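Local coordinates for protein L-lactate dehydrogenase (Trichomonas vaginalis, PDB 5A1T) that probably catalyses the NADH-dependent reduction of a 2-oxo acid such as pyruvate to the corresponding L-2-hydroxy acid, as lactate and malate dehydrogenases do, at residues A[99-104]-A[129-134]; A[183-188]-A[318-323]. All blocks are in the same frame, centred on the assembly; numbering follows the deposited sequence.

In the fold
Two contacts in series, one in the NAD-binding domain and one in the C-terminal domain, meet at the cofactor. From the N terminus, the chain runs through the first parallel strands of the Rossmann domain before interaction 1 closes the loop made by helix 101-118 and strand 124-127. Only after this loop is complete does interaction 2 open, joining 183-188 to 318-323 across 129 intervening residues and bringing the last helix, 307-333, back against the loop that carries the predicted proton acceptor, His-186. The two neither nest nor cross along the sequence. In space they touch, with Asn-133 and Thr-134 of the first meeting His-186 and Glu-323 of the second, and NADH lies against both.

Interaction 1: residues A[99-104]-A[129-134]. With NAI (1,4-dihydronicotinamide adenine dinucleotide), chain C.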
loop_
_atom_site.group_PDB
_atom_site.type_symbol
_atom_site.label_atom_id
_atom_site.label_comp_id
_atom_site.label_asym_id
_atom_site.label_seq_id
_atom_site.Cartn_x
_atom_site.Cartn_y
_atom_site.Cartn_z
ATOM N N ASP A 99 16.337 12.961 -17.891
ATOM C CA ASP A 99 16.331 12.306 -19.197
ATOM C C ASP A 99 14.913 12.021 -19.688
ATOM O O ASP A 99 14.716 11.652 -20.846
ATOM C CB ASP A 99 17.128 10.997 -19.148
ATOM C CG ASP A 99 18.619 11.223 -18.973
ATOM O OD1 ASP A 99 19.156 12.178 -19.575
ATOM O OD2 ASP A 99 19.258 10.443 -18.233
ATOM N N LEU A 100 13.928 12.190 -18.808
ATOM C CA LEU A 100 12.534 11.934 -19.161
ATOM C C LEU A 100 11.851 13.159 -19.764
ATOM O O LEU A 100 10.683 13.092 -20.148
ATOM C CB LEU A 100 11.754 11.468 -17.929
ATOM C CG LEU A 100 11.905 9.998 -17.535
ATOM C CD1 LEU A 100 11.257 9.753 -16.187
ATOM C CD2 LEU A 100 11.295 9.080 -18.586
ATOM N N ILE A 101 12.576 14.271 -19.847
ATOM C CA ILE A 101 12.015 15.524 -20.348
ATOM C C ILE A 101 11.422 15.371 -21.745
ATOM O O ILE A 101 10.331 15.864 -22.023
ATOM C CB ILE A 101 13.087 16.642 -20.375
ATOM C CG1 ILE A 101 13.385 17.111 -18.950
ATOM C CG2 ILE A 101 12.627 17.837 -21.217
ATOM C CD1 ILE A 101 14.580 18.036 -18.833
ATOM N N SER A 102 12.148 14.683 -22.618
ATOM C CA SER A 102 11.758 14.567 -24.017
ATOM C C SER A 102 10.432 13.826 -24.186
ATOM O O SER A 102 9.636 14.164 -25.062
ATOM C CB SER A 102 12.858 13.854 -24.811
ATOM O OG SER A 102 12.943 12.487 -24.447
ATOM N N SER A 103 10.188 12.831 -23.336
ATOM C CA SER A 103 9.036 11.951 -23.501
ATOM C C SER A 103 7.854 12.307 -22.593
ATOM O O SER A 103 6.735 11.857 -22.835
ATOM C CB SER A 103 9.457 10.500 -23.254
ATOM O OG SER A 103 10.054 10.350 -21.976
ATOM N N ASN A 104 8.094 13.114 -21.562
ATOM C CA ASN A 104 7.044 13.455 -20.599
ATOM C C ASN A 104 6.559 14.902 -20.683
ATOM O O ASN A 104 5.513 15.234 -20.125
ATOM C CB ASN A 104 7.527 13.175 -19.170
ATOM C CG ASN A 104 7.535 11.695 -18.829
ATOM O OD1 ASN A 104 6.950 10.875 -19.539
ATOM N ND2 ASN A 104 8.183 11.350 -17.724
ATOM N N GLY A 129 5.331 12.470 -11.222
ATOM C CA GLY A 129 6.072 12.010 -12.386
ATOM C C GLY A 129 7.302 12.846 -12.689
ATOM O O GLY A 129 7.229 14.073 -12.741
ATOM N N ASN A 130 8.434 12.175 -12.890
ATOM C CA ASN A 130 9.704 12.862 -13.098
ATOM C C ASN A 130 9.913 13.321 -14.541
ATOM O O ASN A 130 9.447 12.666 -15.474
ATOM C CB ASN A 130 10.870 11.958 -12.696
ATOM C CG ASN A 130 10.934 11.713 -11.203
ATOM O OD1 ASN A 130 10.987 10.568 -10.751
ATOM N ND2 ASN A 130 10.938 12.789 -10.427
ATOM N N PRO A 131 10.616 14.453 -14.732
ATOM C CA PRO A 131 11.133 15.360 -13.697
ATOM C C PRO A 131 10.009 16.201 -13.097
ATOM O O PRO A 131 9.443 17.036 -13.798
ATOM C CB PRO A 131 12.133 16.227 -14.462
ATOM C CG PRO A 131 11.616 16.247 -15.848
ATOM C CD PRO A 131 10.996 14.902 -16.084
ATOM N N ASP A 132 9.691 15.987 -11.823
ATOM C CA ASP A 132 8.440 16.498 -11.268
ATOM C C ASP A 132 8.461 18.004 -11.028
ATOM O O ASP A 132 7.446 18.669 -11.230
ATOM C CB ASP A 132 8.093 15.759 -9.971
ATOM C CG ASP A 132 9.117 15.966 -8.876
ATOM O OD1 ASP A 132 10.264 16.345 -9.184
ATOM O OD2 ASP A 132 8.767 15.733 -7.701
ATOM N N ASN A 133 9.599 18.544 -10.605
ATOM C CA ASN A 133 9.728 19.992 -10.476
ATOM C C ASN A 133 9.455 20.658 -11.817
ATOM O O ASN A 133 8.699 21.624 -11.901
ATOM C CB ASN A 133 11.118 20.385 -9.972
ATOM C CG ASN A 133 11.336 20.026 -8.519
ATOM O OD1 ASN A 133 11.416 18.851 -8.161
ATOM N ND2 ASN A 133 11.451 21.042 -7.671
ATOM N N THR A 134 10.063 20.122 -12.870
ATOM C CA THR A 134 9.891 20.668 -14.209
ATOM C C THR A 134 8.486 20.380 -14.728
ATOM O O THR A 134 7.800 21.286 -15.189
ATOM C CB THR A 134 10.935 20.099 -15.187
ATOM O OG1 THR A 134 12.248 20.431 -14.723
ATOM C CG2 THR A 134 10.747 20.669 -16.591
HETATM P PA NAI C . 5.236 3.249 -14.259
HETATM O O1A NAI C . 5.927 3.219 -15.602
HETATM O O2A NAI C . 4.884 1.958 -13.562
HETATM O O5B NAI C . 3.875 4.099 -14.406
HETATM C C5B NAI C . 3.756 5.229 -15.268
HETATM C C4B NAI C . 2.339 5.240 -15.829
HETATM O O4B NAI C . 2.053 6.447 -16.547
HETATM C C3B NAI C . 2.117 4.086 -16.799
HETATM O O3B NAI C . 1.060 3.252 -16.314
HETATM C C2B NAI C . 1.755 4.738 -18.120
HETATM O O2B NAI C . 0.757 4.012 -18.845
HETATM C C1B NAI C . 1.244 6.098 -17.676
HETATM N N9A NAI C . 1.265 7.122 -18.751
HETATM C C8A NAI C . 2.212 7.319 -19.689
HETATM N N7A NAI C . 1.864 8.349 -20.508
HETATM C C5A NAI C . 0.672 8.818 -20.095
HETATM C C6A NAI C . -0.268 9.884 -20.502
HETATM N N6A NAI C . -0.002 10.693 -21.554
HETATM N N1A NAI C . -1.406 10.028 -19.788
HETATM C C2A NAI C . -1.703 9.244 -18.737
HETATM N N3A NAI C . -0.891 8.258 -18.318
HETATM C C4A NAI C . 0.281 7.998 -18.943
HETATM O O3 NAI C . 6.119 4.144 -13.255
HETATM P PN NAI C . 6.074 4.404 -11.668
HETATM O O1N NAI C . 7.105 3.515 -11.014
HETATM O O2N NAI C . 4.632 4.343 -11.216
HETATM O O5D NAI C . 6.598 5.923 -11.581
HETATM C C5D NAI C . 5.990 6.921 -12.400
HETATM C C4D NAI C . 6.761 8.227 -12.292
HETATM O O4D NAI C . 7.020 8.541 -10.921
HETATM C C3D NAI C . 8.113 8.150 -12.988
HETATM O O3D NAI C . 8.260 9.273 -13.861
HETATM C C2D NAI C . 9.136 8.210 -11.874
HETATM O O2D NAI C . 10.343 8.875 -12.261
HETATM C C1D NAI C . 8.377 8.974 -10.794
HETATM N N1N NAI C . 8.867 8.794 -9.415
HETATM C C2N NAI C . 8.845 9.870 -8.620
HETATM C C3N NAI C . 9.271 9.837 -7.300
HETATM C C7N NAI C . 9.262 11.038 -6.382
HETATM O O7N NAI C . 9.715 11.066 -5.250
HETATM N N7N NAI C . 8.713 12.189 -6.794
HETATM C C4N NAI C . 9.776 8.544 -6.723
HETATM C C5N NAI C . 9.758 7.446 -7.669
HETATM C C6N NAI C . 9.295 7.611 -8.963
#
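Asn-104 and Asn-130 illustrate how a side-chain amide can hold a cofactor-binding loop by its backbone. The ND2 of Asn-104 donates to the carbonyl O of Asn-130 over 2.9 Å, with an N-H...O angle of 151°. It meets the oxygen almost head-on, at 174° to the C=O bond, and the carbonyl O lies nearly in the amide plane of Asn-104. Ser-88 OG also bonds to ND2, and Met-89 N bonds to OD1, so both ends of this buried amide are engaged and its rotation is fixed.

The same carbonyl is covered by Leu-100, whose CD1 lies 3.5 Å from Asn-130 O. Next to it Pro-131, preceded by a cis peptide bond, turns its CD and CG atoms to the start of the helix: CD rests 4.0 Å from Leu-100 CB, and CG packs 3.7 Å from Ile-101 CG1. Ile-101 and the proline ring cross at about a right angle. With its CG1 anti to the carbonyl carbon (chi1 -73°), Ile-101 sends that branch across the ring.

This packed side gives way to solvent on the outer face of the turn, where Ser-102 is exposed and Asp-99, partly exposed, points away from the loop. Opposite in character is the cofactor side, where the backbone N of Asn-130 donates to O3D of the nicotinamide ribose of NADH (3.1 Å). Carbonyl and N-H of one residue thus face protein and cofactor respectively.

Within the Rossmann domain, a 3-10 turn at 99-100 leads into helix 101-118, the helix of the beta-alpha-beta unit linking strands 82-85 and 124-127. Pro-131 sits at the N-cap position of helix 132-141, and helix 307-333 packs alongside, with Ala-327 against Ile-101 and Glu-323 against Pro-131.

Interaction 2: residues A[183-188]-A[318-323]; sequences WGNHGE and KDLFHE. With OXM (oxamic acid), chain D; NAI (1,4-dihydronicotinamide adenine dinucleotide), chain C.
The loop that leaves strand 177-183 runs past one face of helix 307-333, coming closest where Asn-185 CA and Leu-320 CA are 6.4 Å apart, and then folds into an inverse gamma turn centred on His-186. Here the alpha/beta C-terminal domain of the lactate/malate dehydrogenases presents its predicted proton acceptor, and the turn separates two tasks: Asn-185 reaches toward the helix, while the side chain of His-186 leaves the backbone away from the helix and its ring meets the ligands.

Asn-185 carries the contact. Its CG stands anti to the backbone N (chi1 -170°), which takes the amide over Leu-320, whose CD2 lies 3.5 Å from Asn-185 CG. At the end of the chain, ND2 is held by two acidic side chains one helical turn apart. The bond from Asn-185 ND2 to Asp-319 OD2 is nearly straight, 3.1 Å at 165°, and lies in the amide plane. That from Asn-185 ND2 to Glu-323 OE2, 3.0 Å, is more bent, at 133°. Both carboxylates are met from above their planes, and each has a second partner: Ser-189 OG for Asp-319 and Thr-134 OG1 for Glu-323.

On the ligand side, His-186 NE2 donates to O1 of the bound oxamate (2.8 Å), which sits at the ring edge, close to its plane. ND1 bonds to Asp-158, so the imidazole is gripped at both nitrogens and its rotation is set. Back at Asn-185, the other end of the amide is satisfied as well: one water donates both to Asn-185 OD1 and to Glu-323 OE1, each over 2.9 Å.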
loop_
_atom_site.group_PDB
_atom_site.type_symbol
_atom_site.label_atom_id
_atom_site.label_comp_id
_atom_site.label_asym_id
_atom_site.label_seq_id
_atom_site.Cartn_x
_atom_site.Cartn_y
_atom_site.Cartn_z
ATOM N N TRP A 183 16.286 21.390 -0.335
ATOM C CA TRP A 183 15.995 22.552 -1.170
ATOM C C TRP A 183 16.077 22.237 -2.661
ATOM O O TRP A 183 16.808 21.340 -3.081
ATOM C CB TRP A 183 16.965 23.700 -0.870
ATOM C CG TRP A 183 17.019 24.148 0.553
ATOM C CD1 TRP A 183 17.629 23.510 1.593
ATOM C CD2 TRP A 183 16.467 25.355 1.092
ATOM N NE1 TRP A 183 17.483 24.239 2.747
ATOM C CE2 TRP A 183 16.772 25.377 2.466
ATOM C CE3 TRP A 183 15.740 26.418 0.545
ATOM C CZ2 TRP A 183 16.375 26.418 3.303
ATOM C CZ3 TRP A 183 15.346 27.450 1.376
ATOM C CH2 TRP A 183 15.664 27.443 2.739
ATOM N N GLY A 184 15.330 23.001 -3.452
ATOM C CA GLY A 184 15.492 23.014 -4.895
ATOM C C GLY A 184 14.874 21.854 -5.646
ATOM O O GLY A 184 13.719 21.489 -5.430
ATOM N N ASN A 185 15.661 21.275 -6.545
ATOM C CA ASN A 185 15.171 20.259 -7.461
ATOM C C ASN A 185 15.152 18.869 -6.843
ATOM O O ASN A 185 16.073 18.484 -6.123
ATOM C CB ASN A 185 16.035 20.242 -8.723
ATOM C CG ASN A 185 15.448 19.385 -9.827
ATOM O OD1 ASN A 185 14.275 19.011 -9.788
ATOM N ND2 ASN A 185 16.263 19.076 -10.825
ATOM N N HIS A 186 14.092 18.118 -7.123
ATOM C CA HIS A 186 14.085 16.693 -6.839
ATOM C C HIS A 186 14.901 16.021 -7.931
ATOM O O HIS A 186 14.361 15.334 -8.797
ATOM C CB HIS A 186 12.661 16.136 -6.786
ATOM C CG HIS A 186 12.598 14.662 -6.529
ATOM N ND1 HIS A 186 13.133 14.080 -5.401
ATOM C CD2 HIS A 186 12.068 13.651 -7.259
ATOM C CE1 HIS A 186 12.933 12.774 -5.444
ATOM N NE2 HIS A 186 12.290 12.488 -6.561
ATOM N N GLY A 187 16.210 16.257 -7.899
ATOM C CA GLY A 187 17.114 15.731 -8.904
ATOM C C GLY A 187 18.510 15.560 -8.347
ATOM O O GLY A 187 18.713 15.609 -7.133
ATOM N N GLU A 188 19.475 15.362 -9.239
ATOM C CA GLU A 188 20.863 15.146 -8.844
ATOM C C GLU A 188 21.390 16.303 -8.003
ATOM O O GLU A 188 22.244 16.114 -7.137
ATOM C CB GLU A 188 21.749 14.963 -10.081
ATOM C CG GLU A 188 21.326 13.820 -10.993
ATOM C CD GLU A 188 21.339 12.474 -10.291
ATOM O OE1 GLU A 188 22.441 11.990 -9.951
ATOM O OE2 GLU A 188 20.247 11.905 -10.077
ATOM N N LYS A 318 20.078 27.040 -10.737
ATOM C CA LYS A 318 20.594 27.055 -12.101
ATOM C C LYS A 318 20.161 25.789 -12.835
ATOM O O LYS A 318 19.799 25.829 -14.011
ATOM C CB LYS A 318 22.121 27.173 -12.088
ATOM C CG LYS A 318 22.756 27.396 -13.452
ATOM C CD LYS A 318 24.263 27.597 -13.328
ATOM C CE LYS A 318 24.908 27.910 -14.674
ATOM N NZ LYS A 318 24.823 26.766 -15.622
ATOM N N ASP A 319 20.198 24.670 -12.120
ATOM C CA ASP A 319 19.807 23.380 -12.677
ATOM C C ASP A 319 18.334 23.389 -13.089
ATOM O O ASP A 319 17.976 22.884 -14.154
ATOM C CB ASP A 319 20.076 22.268 -11.660
ATOM C CG ASP A 319 19.690 20.895 -12.171
ATOM O OD1 ASP A 319 19.879 20.628 -13.375
ATOM O OD2 ASP A 319 19.200 20.081 -11.359
ATOM N N LEU A 320 17.490 23.978 -12.248
ATOM C CA LEU A 320 16.056 24.037 -12.511
ATOM C C LEU A 320 15.742 24.903 -13.725
ATOM O O LEU A 320 14.916 24.534 -14.561
ATOM C CB LEU A 320 15.310 24.568 -11.286
ATOM C CG LEU A 320 15.123 23.569 -10.143
ATOM C CD1 LEU A 320 14.695 24.277 -8.870
ATOM C CD2 LEU A 320 14.103 22.502 -10.523
ATOM N N PHE A 321 16.400 26.055 -13.821
ATOM C CA PHE A 321 16.196 26.949 -14.954
ATOM C C PHE A 321 16.731 26.329 -16.241
ATOM O O PHE A 321 16.244 26.626 -17.330
ATOM C CB PHE A 321 16.864 28.303 -14.701
ATOM C CG PHE A 321 16.033 29.242 -13.871
ATOM C CD1 PHE A 321 14.994 29.957 -14.442
ATOM C CD2 PHE A 321 16.296 29.413 -12.522
ATOM C CE1 PHE A 321 14.230 30.821 -13.685
ATOM C CE2 PHE A 321 15.534 30.276 -11.759
ATOM C CZ PHE A 321 14.500 30.982 -12.341
ATOM N N HIS A 322 17.733 25.464 -16.111
ATOM C CA HIS A 322 18.279 24.752 -17.261
ATOM C C HIS A 322 17.289 23.705 -17.762
ATOM O O HIS A 322 17.039 23.604 -18.964
ATOM C CB HIS A 322 19.612 24.087 -16.909
ATOM C CG HIS A 322 20.190 23.268 -18.022
ATOM N ND1 HIS A 322 20.566 23.814 -19.230
ATOM C CD2 HIS A 322 20.452 21.942 -18.110
ATOM C CE1 HIS A 322 21.037 22.861 -20.014
ATOM N NE2 HIS A 322 20.980 21.715 -19.359
ATOM N N GLU A 323 16.733 22.926 -16.837
ATOM C CA GLU A 323 15.738 21.920 -17.194
ATOM C C GLU A 323 14.540 22.573 -17.870
ATOM O O GLU A 323 13.962 22.013 -18.802
ATOM C CB GLU A 323 15.269 21.141 -15.961
ATOM C CG GLU A 323 16.251 20.088 -15.457
ATOM C CD GLU A 323 15.648 19.194 -14.382
ATOM O OE1 GLU A 323 14.413 19.231 -14.198
ATOM O OE2 GLU A 323 16.408 18.452 -13.724
HETATM C C1 OXM D . 12.946 8.964 -7.645
HETATM N N1 OXM D . 12.930 7.938 -8.623
HETATM O O1 OXM D . 12.659 10.104 -7.953
HETATM C C2 OXM D . 13.313 8.639 -6.213
HETATM O O2 OXM D . 13.243 7.451 -5.800
HETATM O O3 OXM D . 13.682 9.557 -5.436
HETATM P PA NAI C . 5.236 3.249 -14.259
HETATM O O1A NAI C . 5.927 3.219 -15.602
HETATM O O2A NAI C . 4.884 1.958 -13.562
HETATM O O5B NAI C . 3.875 4.099 -14.406
HETATM C C5B NAI C . 3.756 5.229 -15.268
HETATM C C4B NAI C . 2.339 5.240 -15.829
HETATM O O4B NAI C . 2.053 6.447 -16.547
HETATM C C3B NAI C . 2.117 4.086 -16.799
HETATM O O3B NAI C . 1.060 3.252 -16.314
HETATM C C2B NAI C . 1.755 4.738 -18.120
HETATM O O2B NAI C . 0.757 4.012 -18.845
HETATM C C1B NAI C . 1.244 6.098 -17.676
HETATM N N9A NAI C . 1.265 7.122 -18.751
HETATM C C8A NAI C . 2.212 7.319 -19.689
HETATM N N7A NAI C . 1.864 8.349 -20.508
HETATM C C5A NAI C . 0.672 8.818 -20.095
HETATM C C6A NAI C . -0.268 9.884 -20.502
HETATM N N6A NAI C . -0.002 10.693 -21.554
HETATM N N1A NAI C . -1.406 10.028 -19.788
HETATM C C2A NAI C . -1.703 9.244 -18.737
HETATM N N3A NAI C . -0.891 8.258 -18.318
HETATM C C4A NAI C . 0.281 7.998 -18.943
HETATM O O3 NAI C . 6.119 4.144 -13.255
HETATM P PN NAI C . 6.074 4.404 -11.668
HETATM O O1N NAI C . 7.105 3.515 -11.014
HETATM O O2N NAI C . 4.632 4.343 -11.216
HETATM O O5D NAI C . 6.598 5.923 -11.581
HETATM C C5D NAI C . 5.990 6.921 -12.400
HETATM C C4D NAI C . 6.761 8.227 -12.292
HETATM O O4D NAI C . 7.020 8.541 -10.921
HETATM C C3D NAI C . 8.113 8.150 -12.988
HETATM O O3D NAI C . 8.260 9.273 -13.861
HETATM C C2D NAI C . 9.136 8.210 -11.874
HETATM O O2D NAI C . 10.343 8.875 -12.261
HETATM C C1D NAI C . 8.377 8.974 -10.794
HETATM N N1N NAI C . 8.867 8.794 -9.415
HETATM C C2N NAI C . 8.845 9.870 -8.620
HETATM C C3N NAI C . 9.271 9.837 -7.300
HETATM C C7N NAI C . 9.262 11.038 -6.382
HETATM O O7N NAI C . 9.715 11.066 -5.250
HETATM N N7N NAI C . 8.713 12.189 -6.794
HETATM C C4N NAI C . 9.776 8.544 -6.723
HETATM C C5N NAI C . 9.758 7.446 -7.669
HETATM C C6N NAI C . 9.295 7.611 -8.963
HETATM O O HOH W 1 12.653 18.249 -12.086
#